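Local coordinates for hypothetical protein PH1933 (Pyrococcus horikoshii, PDB 1WWZ) that binds acetyl-CoA and probably works as an acyltransferase of the GNAT family, with a substrate that remains to be identified, at residues Glu7-Leu12 with Asn18-Val23; Phe141-Val144 with Trp150-Met153; Phe91-Lys96 with Lys100-Lys105. All coordinates share one frame; numbering follows the deposited sequence.

Interaction 1: Glu7-Leu12 with Asn18-Val23; sequences EKLKKL and NELIDV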
loop_
_atom_site.group_PDB
_atom_site.type_symbol
_atom_site.label_atom_id
_atom_site.label_comp_id
_atom_site.label_asym_id
_atom_site.label_seq_id
_atom_site.Cartn_x
_atom_site.Cartn_y
_atom_site.Cartn_z
ATOM N N GLU A 7 2.275 -7.711 8.976
ATOM C CA GLU A 7 1.232 -8.397 9.730
ATOM C C GLU A 7 0.922 -7.721 11.055
ATOM O O GLU A 7 1.737 -6.970 11.586
ATOM C CB GLU A 7 1.636 -9.856 9.974
ATOM C CG GLU A 7 3.128 -10.067 10.194
ATOM C CD GLU A 7 3.480 -11.519 10.484
ATOM O OE1 GLU A 7 3.426 -11.923 11.666
ATOM O OE2 GLU A 7 3.799 -12.256 9.525
ATOM N N LYS A 8 -0.273 -7.977 11.576
ATOM C CA LYS A 8 -0.670 -7.410 12.856
ATOM C C LYS A 8 0.057 -8.156 13.958
ATOM O O LYS A 8 0.149 -9.382 13.932
ATOM C CB LYS A 8 -2.174 -7.557 13.079
ATOM C CG LYS A 8 -3.010 -6.407 12.570
ATOM C CD LYS A 8 -4.428 -6.512 13.101
ATOM C CE LYS A 8 -5.278 -5.340 12.665
ATOM N NZ LYS A 8 -6.628 -5.398 13.281
ATOM N N LEU A 9 0.590 -7.414 14.916
ATOM C CA LEU A 9 1.277 -8.031 16.035
ATOM C C LEU A 9 0.190 -8.682 16.886
ATOM O O LEU A 9 -0.634 -7.988 17.474
ATOM C CB LEU A 9 2.015 -6.971 16.849
ATOM C CG LEU A 9 2.802 -7.482 18.055
ATOM C CD1 LEU A 9 3.839 -8.496 17.592
ATOM C CD2 LEU A 9 3.463 -6.306 18.763
ATOM N N LYS A 10 0.185 -10.010 16.938
ATOM C CA LYS A 10 -0.820 -10.742 17.702
ATOM C C LYS A 10 -0.702 -10.569 19.208
ATOM O O LYS A 10 -1.712 -10.490 19.911
ATOM C CB LYS A 10 -0.751 -12.235 17.374
ATOM C CG LYS A 10 -1.135 -12.564 15.949
ATOM C CD LYS A 10 -1.202 -14.064 15.723
ATOM C CE LYS A 10 -1.435 -14.350 14.253
ATOM N NZ LYS A 10 -2.448 -13.404 13.700
ATOM N N LYS A 11 0.527 -10.516 19.705
ATOM C CA LYS A 11 0.732 -10.373 21.132
ATOM C C LYS A 11 2.054 -9.701 21.466
ATOM O O LYS A 11 3.042 -9.846 20.745
ATOM C CB LYS A 11 0.662 -11.747 21.794
ATOM C CG LYS A 11 1.770 -12.705 21.376
ATOM C CD LYS A 11 1.533 -14.103 21.940
ATOM C CE LYS A 11 0.985 -14.034 23.361
ATOM N NZ LYS A 11 1.086 -15.332 24.072
ATOM N N LEU A 12 2.061 -8.962 22.571
ATOM C CA LEU A 12 3.261 -8.263 23.008
ATOM C C LEU A 12 3.949 -9.001 24.153
ATOM O O LEU A 12 3.907 -8.563 25.305
ATOM C CB LEU A 12 2.922 -6.833 23.447
ATOM C CG LEU A 12 4.131 -5.978 23.833
ATOM C CD1 LEU A 12 5.008 -5.775 22.617
ATOM C CD2 LEU A 12 3.682 -4.638 24.380
ATOM N N ASN A 18 11.016 -7.008 23.157
ATOM C CA ASN A 18 12.461 -6.857 23.054
ATOM C C ASN A 18 12.861 -6.522 21.618
ATOM O O ASN A 18 13.691 -5.643 21.386
ATOM C CB ASN A 18 13.155 -8.147 23.497
ATOM C CG ASN A 18 14.588 -7.919 23.925
ATOM O OD1 ASN A 18 14.847 -7.293 24.954
ATOM N ND2 ASN A 18 15.530 -8.417 23.133
ATOM N N GLU A 19 12.270 -7.227 20.657
ATOM C CA GLU A 19 12.563 -6.991 19.247
ATOM C C GLU A 19 12.127 -5.595 18.824
ATOM O O GLU A 19 12.840 -4.906 18.094
ATOM C CB GLU A 19 11.841 -8.011 18.362
ATOM C CG GLU A 19 12.340 -9.434 18.476
ATOM C CD GLU A 19 11.622 -10.360 17.513
ATOM O OE1 GLU A 19 11.664 -10.092 16.293
ATOM O OE2 GLU A 19 11.014 -11.350 17.974
ATOM N N LEU A 20 10.945 -5.185 19.274
ATOM C CA LEU A 20 10.436 -3.867 18.926
ATOM C C LEU A 20 11.352 -2.793 19.492
ATOM O O LEU A 20 11.616 -1.781 18.842
ATOM C CB LEU A 20 9.009 -3.685 19.457
ATOM C CG LEU A 20 7.942 -4.529 18.751
ATOM C CD1 LEU A 20 6.631 -4.424 19.500
ATOM C CD2 LEU A 20 7.775 -4.063 17.309
ATOM N N ILE A 21 11.842 -3.017 20.705
ATOM C CA ILE A 21 12.737 -2.055 21.325
ATOM C C ILE A 21 14.019 -1.926 20.505
ATOM O O ILE A 21 14.478 -0.815 20.242
ATOM C CB ILE A 21 13.067 -2.462 22.778
ATOM C CG1 ILE A 21 11.796 -2.376 23.630
ATOM C CG2 ILE A 21 14.148 -1.553 23.342
ATOM C CD1 ILE A 21 11.981 -2.798 25.077
ATOM N N ASP A 22 14.586 -3.056 20.086
ATOM C CA ASP A 22 15.810 -3.036 19.280
ATOM C C ASP A 22 15.589 -2.238 17.992
ATOM O O ASP A 22 16.411 -1.399 17.618
ATOM C CB ASP A 22 16.256 -4.461 18.916
ATOM C CG ASP A 22 16.616 -5.300 20.130
ATOM O OD1 ASP A 22 16.871 -4.727 21.210
ATOM O OD2 ASP A 22 16.659 -6.542 19.997
ATOM N N VAL A 23 14.475 -2.506 17.318
ATOM C CA VAL A 23 14.141 -1.808 16.080
ATOM C C VAL A 23 13.997 -0.315 16.352
ATOM O O VAL A 23 14.502 0.523 15.604
ATOM C CB VAL A 23 12.811 -2.337 15.482
ATOM C CG1 VAL A 23 12.332 -1.415 14.365
ATOM C CG2 VAL A 23 13.007 -3.748 14.955
#

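Interaction 2: Phe141-Val144 with Trp150-Met153; sequences FKKV and WVRM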
loop_
_atom_site.group_PDB
_atom_site.type_symbol
_atom_site.label_atom_id
_atom_site.label_comp_id
_atom_site.label_asym_id
_atom_site.label_seq_id
_atom_site.Cartn_x
_atom_site.Cartn_y
_atom_site.Cartn_z
ATOM N N PHE A 141 -0.312 14.010 3.589
ATOM C CA PHE A 141 -0.332 14.678 4.886
ATOM C C PHE A 141 0.123 16.121 4.718
ATOM O O PHE A 141 0.992 16.414 3.897
ATOM C CB PHE A 141 0.592 13.961 5.879
ATOM C CG PHE A 141 -0.005 12.716 6.478
ATOM C CD1 PHE A 141 -0.716 12.778 7.672
ATOM C CD2 PHE A 141 0.136 11.485 5.844
ATOM C CE1 PHE A 141 -1.279 11.633 8.229
ATOM C CE2 PHE A 141 -0.424 10.329 6.393
ATOM C CZ PHE A 141 -1.132 10.405 7.590
ATOM N N LYS A 142 -0.473 17.017 5.497
ATOM C CA LYS A 142 -0.126 18.431 5.449
ATOM C C LYS A 142 0.175 18.940 6.855
ATOM O O LYS A 142 -0.453 18.516 7.825
ATOM C CB LYS A 142 -1.285 19.240 4.851
ATOM C CG LYS A 142 -1.654 18.856 3.426
ATOM C CD LYS A 142 -2.841 19.671 2.931
ATOM C CE LYS A 142 -3.201 19.310 1.498
ATOM N NZ LYS A 142 -2.053 19.539 0.575
ATOM N N LYS A 143 1.148 19.838 6.964
ATOM C CA LYS A 143 1.507 20.411 8.254
ATOM C C LYS A 143 0.388 21.374 8.624
ATOM O O LYS A 143 -0.050 22.162 7.788
ATOM C CB LYS A 143 2.838 21.156 8.147
ATOM C CG LYS A 143 3.986 20.273 7.688
ATOM C CD LYS A 143 5.285 21.050 7.575
ATOM C CE LYS A 143 6.391 20.180 7.000
ATOM N NZ LYS A 143 7.673 20.930 6.850
ATOM N N VAL A 144 -0.080 21.316 9.866
ATOM C CA VAL A 144 -1.171 22.189 10.274
ATOM C C VAL A 144 -0.984 22.884 11.615
ATOM O O VAL A 144 -1.849 23.644 12.047
ATOM C CB VAL A 144 -2.502 21.415 10.311
ATOM C CG1 VAL A 144 -2.862 20.950 8.912
ATOM C CG2 VAL A 144 -2.384 20.221 11.252
ATOM N N TRP A 150 7.616 19.826 18.256
ATOM C CA TRP A 150 6.743 18.950 17.475
ATOM C C TRP A 150 5.847 19.640 16.452
ATOM O O TRP A 150 5.304 20.716 16.702
ATOM C CB TRP A 150 5.864 18.111 18.415
ATOM C CG TRP A 150 6.641 17.332 19.427
ATOM C CD1 TRP A 150 6.919 17.700 20.712
ATOM C CD2 TRP A 150 7.283 16.071 19.222
ATOM N NE1 TRP A 150 7.699 16.748 21.319
ATOM C CE2 TRP A 150 7.941 15.737 20.426
ATOM C CE3 TRP A 150 7.375 15.193 18.134
ATOM C CZ2 TRP A 150 8.675 14.555 20.576
ATOM C CZ3 TRP A 150 8.108 14.018 18.282
ATOM C CH2 TRP A 150 8.749 13.714 19.495
ATOM N N VAL A 151 5.692 18.987 15.302
ATOM C CA VAL A 151 4.853 19.480 14.212
ATOM C C VAL A 151 3.660 18.539 14.025
ATOM O O VAL A 151 3.824 17.320 14.035
ATOM C CB VAL A 151 5.644 19.528 12.887
ATOM C CG1 VAL A 151 4.725 19.927 11.737
ATOM C CG2 VAL A 151 6.798 20.500 13.015
ATOM N N ARG A 152 2.465 19.102 13.865
ATOM C CA ARG A 152 1.267 18.288 13.673
ATOM C C ARG A 152 0.908 18.206 12.196
ATOM O O ARG A 152 0.867 19.221 11.492
ATOM C CB ARG A 152 0.075 18.860 14.455
ATOM C CG ARG A 152 -1.173 17.962 14.427
ATOM C CD ARG A 152 -2.308 18.515 15.307
ATOM N NE ARG A 152 -2.958 19.690 14.731
ATOM C CZ ARG A 152 -4.106 19.665 14.052
ATOM N NH1 ARG A 152 -4.754 18.520 13.861
ATOM N NH2 ARG A 152 -4.599 20.790 13.546
ATOM N N MET A 153 0.664 16.989 11.726
ATOM C CA MET A 153 0.294 16.772 10.337
ATOM C C MET A 153 -1.033 16.044 10.280
ATOM O O MET A 153 -1.356 15.246 11.162
ATOM C CB MET A 153 1.376 15.973 9.610
ATOM C CG MET A 153 2.707 16.703 9.573
ATOM S SD MET A 153 3.962 15.897 8.581
ATOM C CE MET A 153 3.422 16.366 6.921
#

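Interaction 3: Phe91-Lys96 with Lys100-Lys105; sequences FVVDKK and KGIGRK. With ACO (acetyl coenzyme *a), chain C.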
loop_
_atom_site.group_PDB
_atom_site.type_symbol
_atom_site.label_atom_id
_atom_site.label_comp_id
_atom_site.label_asym_id
_atom_site.label_seq_id
_atom_site.Cartn_x
_atom_site.Cartn_y
_atom_site.Cartn_z
ATOM N N PHE A 91 6.238 5.002 14.345
ATOM C CA PHE A 91 6.534 4.516 13.004
ATOM C C PHE A 91 8.051 4.495 12.883
ATOM O O PHE A 91 8.689 5.545 12.860
ATOM C CB PHE A 91 5.908 5.495 12.008
ATOM C CG PHE A 91 6.167 5.175 10.567
ATOM C CD1 PHE A 91 6.367 3.868 10.140
ATOM C CD2 PHE A 91 6.136 6.195 9.618
ATOM C CE1 PHE A 91 6.529 3.579 8.786
ATOM C CE2 PHE A 91 6.296 5.916 8.260
ATOM C CZ PHE A 91 6.492 4.606 7.846
ATOM N N VAL A 92 8.632 3.305 12.814
ATOM C CA VAL A 92 10.082 3.223 12.738
ATOM C C VAL A 92 10.574 1.939 12.086
ATOM O O VAL A 92 9.970 0.876 12.226
ATOM C CB VAL A 92 10.699 3.357 14.156
ATOM C CG1 VAL A 92 10.155 2.264 15.065
ATOM C CG2 VAL A 92 12.221 3.290 14.089
ATOM N N VAL A 93 11.679 2.058 11.365
ATOM C CA VAL A 93 12.277 0.922 10.686
ATOM C C VAL A 93 13.744 0.823 11.085
ATOM O O VAL A 93 14.425 1.839 11.202
ATOM C CB VAL A 93 12.176 1.085 9.157
ATOM C CG1 VAL A 93 12.963 -0.013 8.461
ATOM C CG2 VAL A 93 10.716 1.046 8.730
ATOM N N ASP A 94 14.214 -0.399 11.314
ATOM C CA ASP A 94 15.609 -0.635 11.676
ATOM C C ASP A 94 16.502 0.139 10.713
ATOM O O ASP A 94 16.291 0.108 9.502
ATOM C CB ASP A 94 15.919 -2.128 11.592
ATOM C CG ASP A 94 17.354 -2.451 11.957
ATOM O OD1 ASP A 94 18.272 -2.007 11.235
ATOM O OD2 ASP A 94 17.561 -3.147 12.968
ATOM N N LYS A 95 17.495 0.837 11.253
ATOM C CA LYS A 95 18.399 1.638 10.435
ATOM C C LYS A 95 18.972 0.862 9.251
ATOM O O LYS A 95 19.046 1.379 8.137
ATOM C CB LYS A 95 19.540 2.178 11.303
ATOM C CG LYS A 95 20.550 3.050 10.565
ATOM C CD LYS A 95 19.893 4.245 9.876
ATOM C CE LYS A 95 19.203 5.180 10.863
ATOM N NZ LYS A 95 20.145 5.770 11.857
ATOM N N LYS A 96 19.371 -0.380 9.500
ATOM C CA LYS A 96 19.951 -1.221 8.460
ATOM C C LYS A 96 18.958 -1.584 7.361
ATOM O O LYS A 96 19.356 -1.954 6.255
ATOM C CB LYS A 96 20.509 -2.503 9.077
ATOM C CG LYS A 96 21.597 -2.266 10.110
ATOM C CD LYS A 96 22.147 -3.577 10.643
ATOM C CE LYS A 96 23.272 -3.340 11.638
ATOM N NZ LYS A 96 23.895 -4.622 12.081
ATOM N N LYS A 100 14.629 1.003 1.862
ATOM C CA LYS A 100 14.324 -0.150 1.020
ATOM C C LYS A 100 12.823 -0.312 0.762
ATOM O O LYS A 100 12.375 -1.360 0.299
ATOM C CB LYS A 100 14.876 -1.424 1.661
ATOM C CG LYS A 100 16.374 -1.383 1.926
ATOM C CD LYS A 100 16.845 -2.651 2.616
ATOM C CE LYS A 100 18.324 -2.580 2.962
ATOM N NZ LYS A 100 19.177 -2.395 1.754
ATOM N N GLY A 101 12.050 0.721 1.073
ATOM C CA GLY A 101 10.616 0.664 0.842
ATOM C C GLY A 101 9.783 0.009 1.932
ATOM O O GLY A 101 8.573 -0.143 1.781
ATOM N N ILE A 102 10.412 -0.377 3.035
ATOM C CA ILE A 102 9.670 -1.015 4.115
ATOM C C ILE A 102 8.727 -0.020 4.791
ATOM O O ILE A 102 7.569 -0.344 5.057
ATOM C CB ILE A 102 10.624 -1.631 5.157
ATOM C CG1 ILE A 102 11.396 -2.788 4.516
ATOM C CG2 ILE A 102 9.838 -2.128 6.362
ATOM C CD1 ILE A 102 12.473 -3.384 5.397
ATOM N N GLY A 103 9.219 1.187 5.055
ATOM C CA GLY A 103 8.388 2.202 5.683
ATOM C C GLY A 103 7.164 2.492 4.838
ATOM O O GLY A 103 6.051 2.623 5.348
ATOM N N ARG A 104 7.375 2.586 3.527
ATOM C CA ARG A 104 6.289 2.847 2.599
ATOM C C ARG A 104 5.213 1.771 2.737
ATOM O O ARG A 104 4.026 2.079 2.764
ATOM C CB ARG A 104 6.827 2.866 1.164
ATOM C CG ARG A 104 5.801 3.200 0.100
ATOM C CD ARG A 104 6.409 3.040 -1.290
ATOM N NE ARG A 104 7.492 3.987 -1.548
ATOM C CZ ARG A 104 7.311 5.269 -1.849
ATOM N NH1 ARG A 104 6.086 5.771 -1.934
ATOM N NH2 ARG A 104 8.356 6.050 -2.078
ATOM N N LYS A 105 5.629 0.510 2.827
ATOM C CA LYS A 105 4.674 -0.592 2.957
ATOM C C LYS A 105 3.874 -0.486 4.247
ATOM O O LYS A 105 2.663 -0.721 4.269
ATOM C CB LYS A 105 5.395 -1.938 2.913
ATOM C CG LYS A 105 6.124 -2.207 1.605
ATOM C CD LYS A 105 6.782 -3.580 1.613
ATOM C CE LYS A 105 5.749 -4.696 1.580
ATOM N NZ LYS A 105 4.965 -4.670 0.313
HETATM N N1A ACO C . 15.170 11.993 3.266
HETATM C C2A ACO C . 14.337 12.240 2.254
HETATM N N3A ACO C . 13.223 11.520 1.928
HETATM C C4A ACO C . 13.006 10.431 2.787
HETATM C C5A ACO C . 13.824 10.104 3.850
HETATM C C6A ACO C . 14.982 10.952 4.088
HETATM N N6A ACO C . 15.846 10.710 5.081
HETATM N N7A ACO C . 13.346 8.969 4.495
HETATM C C8A ACO C . 12.271 8.651 3.828
HETATM N N9A ACO C . 11.987 9.502 2.763
HETATM C C1B ACO C . 10.893 9.459 1.809
HETATM C C2B ACO C . 11.315 9.136 0.365
HETATM O O2B ACO C . 10.336 9.740 -0.504
HETATM C C3B ACO C . 11.373 7.585 0.377
HETATM O O3B ACO C . 11.142 7.158 -0.980
HETATM P P3B ACO C . 12.264 6.868 -2.096
HETATM O O7A ACO C . 12.938 8.195 -2.277
HETATM O O8A ACO C . 11.524 6.455 -3.278
HETATM O O9A ACO C . 13.149 5.817 -1.547
HETATM C C4B ACO C . 10.208 7.222 1.259
HETATM O O4B ACO C . 9.983 8.419 2.057
HETATM C C5B ACO C . 10.477 6.143 2.285
HETATM O O5B ACO C . 11.156 5.010 1.773
HETATM P P1A ACO C . 11.303 3.729 2.702
HETATM O O1A ACO C . 12.492 3.002 2.261
HETATM O O2A ACO C . 9.984 2.982 2.685
HETATM O O3A ACO C . 11.711 4.451 4.118
HETATM P P2A ACO C . 11.988 3.767 5.477
HETATM O O4A ACO C . 13.341 4.232 5.839
HETATM O O5A ACO C . 11.774 2.305 5.294
HETATM O O6A ACO C . 10.928 4.313 6.476
HETATM C CBP ACO C . 10.899 5.942 8.371
HETATM C CCP ACO C . 10.795 5.748 6.877
HETATM C CDP ACO C . 10.632 7.460 8.642
HETATM C CEP ACO C . 9.866 5.049 9.092
HETATM C CAP ACO C . 12.355 5.521 8.811
HETATM O OAP ACO C . 13.300 6.373 8.168
HETATM C C9P ACO C . 12.646 5.601 10.332
HETATM O O9P ACO C . 12.487 4.635 11.066
HETATM N N8P ACO C . 13.079 6.812 10.809
HETATM C C7P ACO C . 13.398 7.081 12.233
HETATM C C6P ACO C . 12.161 7.160 13.150
HETATM C C5P ACO C . 11.204 8.252 12.741
HETATM O O5P ACO C . 11.618 9.409 12.475
HETATM N N4P ACO C . 9.910 7.979 12.680
HETATM C C3P ACO C . 8.705 8.747 12.349
HETATM C C2P ACO C . 8.362 9.507 13.633
HETATM S S1P ACO C . 6.792 10.475 13.297
HETATM C C ACO C . 5.756 9.533 13.915
HETATM O O ACO C . 5.941 8.373 14.514
HETATM C CH3 ACO C . 4.117 9.688 14.014
#

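Interaction 1: Glu7-Leu12 with Asn18-Val23
L20, on the helical segment 18-23, rests one branch, CD1, against the ends of L9 and L12, so that a single methyl serves two leucines of the other segment. L20 CD1 lies 3.8 Å from L9 CD2, and the gap to L12 CD1 is likewise 3.8 Å. With L9 CD2 standing 4.2 Å from L12 CD1, the three methyls form a nearly equilateral triangle. L9 and L20 reach for each other tip to tip. L12 instead runs slantwise across L20: its CB is not aimed at the helix, but with CG swung opposite the backbone N (chi1 -176°) the branched end is carried over to it. L20 itself leaves the helix with CG opposite the carbonyl carbon (chi1 -70°) and CD1 continuing the chain outward, toward 7-12. No hydrogen bond crosses the contact, which is apolar and small, 86 Å² in all. Its surroundings extend it: W50 of helix 38-53 touches both L9 and L12, while F57 and V59 of strand 57-62 and I66 and F69 of strand 65-78 pack on L20. Polar groups are paired at the margins, where D22 forms a salt bridge to R39 and K8 one to D55. The helix lies back beside the strand that precedes it, and L9 and L12 belong to the turn between them. This is the connection from the first strand to the first helix of the GNAT fold, at the edge of its central sheet.

Interaction 2: Phe141-Val144 with Trp150-Met153
V144 sets its CG2 methyl on one face of the R152 guanidinium, 3.2 Å above the plane and displaced toward the rim, on the NH2 side. CG2 takes the branch position flanked by both the backbone N and the carbonyl carbon, while the arginine chain, extended through CG and CD, bends at chi3 (73°) to bring its flat end across the valine. The fit is tight, with V144 CG2 3.3 Å from R152 CZ. The backbones join here too: V144 N donates to R152 O at 2.8 Å, almost straight at 167°. One step along, K143 and M153 form an antiparallel non-hydrogen-bonded pair, in which M153 CA approaches K142 O to 3.1 Å as a CA-H...O contact. On this face the K143 and M153 side chains lie side by side. M153 is bent at its last torsion (chi3 78°), which brings CE to 3.9 Å from F141 CB and 4.0 Å from K143 CG, while V151 CG1 slants across the same lysine. NH1 of R152 forms salt bridges to E122 and E81, and Y136 meets the F141 ring. The chemistry thus divides by face: the methionine methyl fills in between F141 and the aliphatic root of K143, whereas the valine packs on the plane of a guanidinium whose charge is probably balanced by the two glutamates, so the hairpin is joined by main-chain bonding and apolar contact, while the arginine's charge is directed out of it.

Interaction 3: Phe91-Lys96 with Lys100-Lys105
F91 points the edge of its ring at a main-chain carbonyl, with CZ only 3.2 Å from G103 O, and offers one face to the cofactor: methyl CEP of acetyl-CoA stands over the ring centre, 3.5 Å above the plane. CG lies trans to the backbone N (chi1 178°), which lays the ring under the pantetheine arm. With an alanine in place of F91, CEP is likely to lose its aromatic floor and a gap to open beside G103. V93 CG2 adds an apolar touch on I102 CG2 at 4.1 Å, but no hydrogen bond joins the segments directly; the ligand bridges them. F91 O accepts from N4P and V93 N donates to O9P, each at 2.7 Å, as a neighbouring strand would. The other segment carries the pyrophosphate loop of GNAT motif A, Q-x-x-G-x-G from Q98 to G103, leading from strand to helix in a beta-alpha-beta unit. G101 N gives O1A a 2.6 Å bond, G103 N binds O5A and R104 N binds O2A, so the helix N-terminus probably also stabilises the phosphate charge. G103, lacking a side chain, lets the pyrophosphate lie close to the helix start. R104 NH2 reaches O8A weakly, while its NH1 bonds K138 O of the second subunit.

In the fold
All three contacts reach the same mixed sheet, but at different depths. Interaction 3 is buried nearest the chain's centre, and its two segments share hydrogen bonds to the cofactor as well as direct packing. Interactions 1 and 2 lie on opposite sides of that centre, about 27 Å apart between their centres, each involving an outermost strand of the sheet or the turn after it: one is a small apolar contact of that turn with the first helix, the other a hairpin pairing with main-chain bonding and exposed lysines. Interaction 1 touches interaction 3 directly, V23 CG1 packing 3.7 Å from D94 N, so the first helix abuts the cofactor-binding strand. Interaction 2 stays about 8 Å from interaction 3 at their nearest atoms, with Y136 meeting the phenylalanines of both.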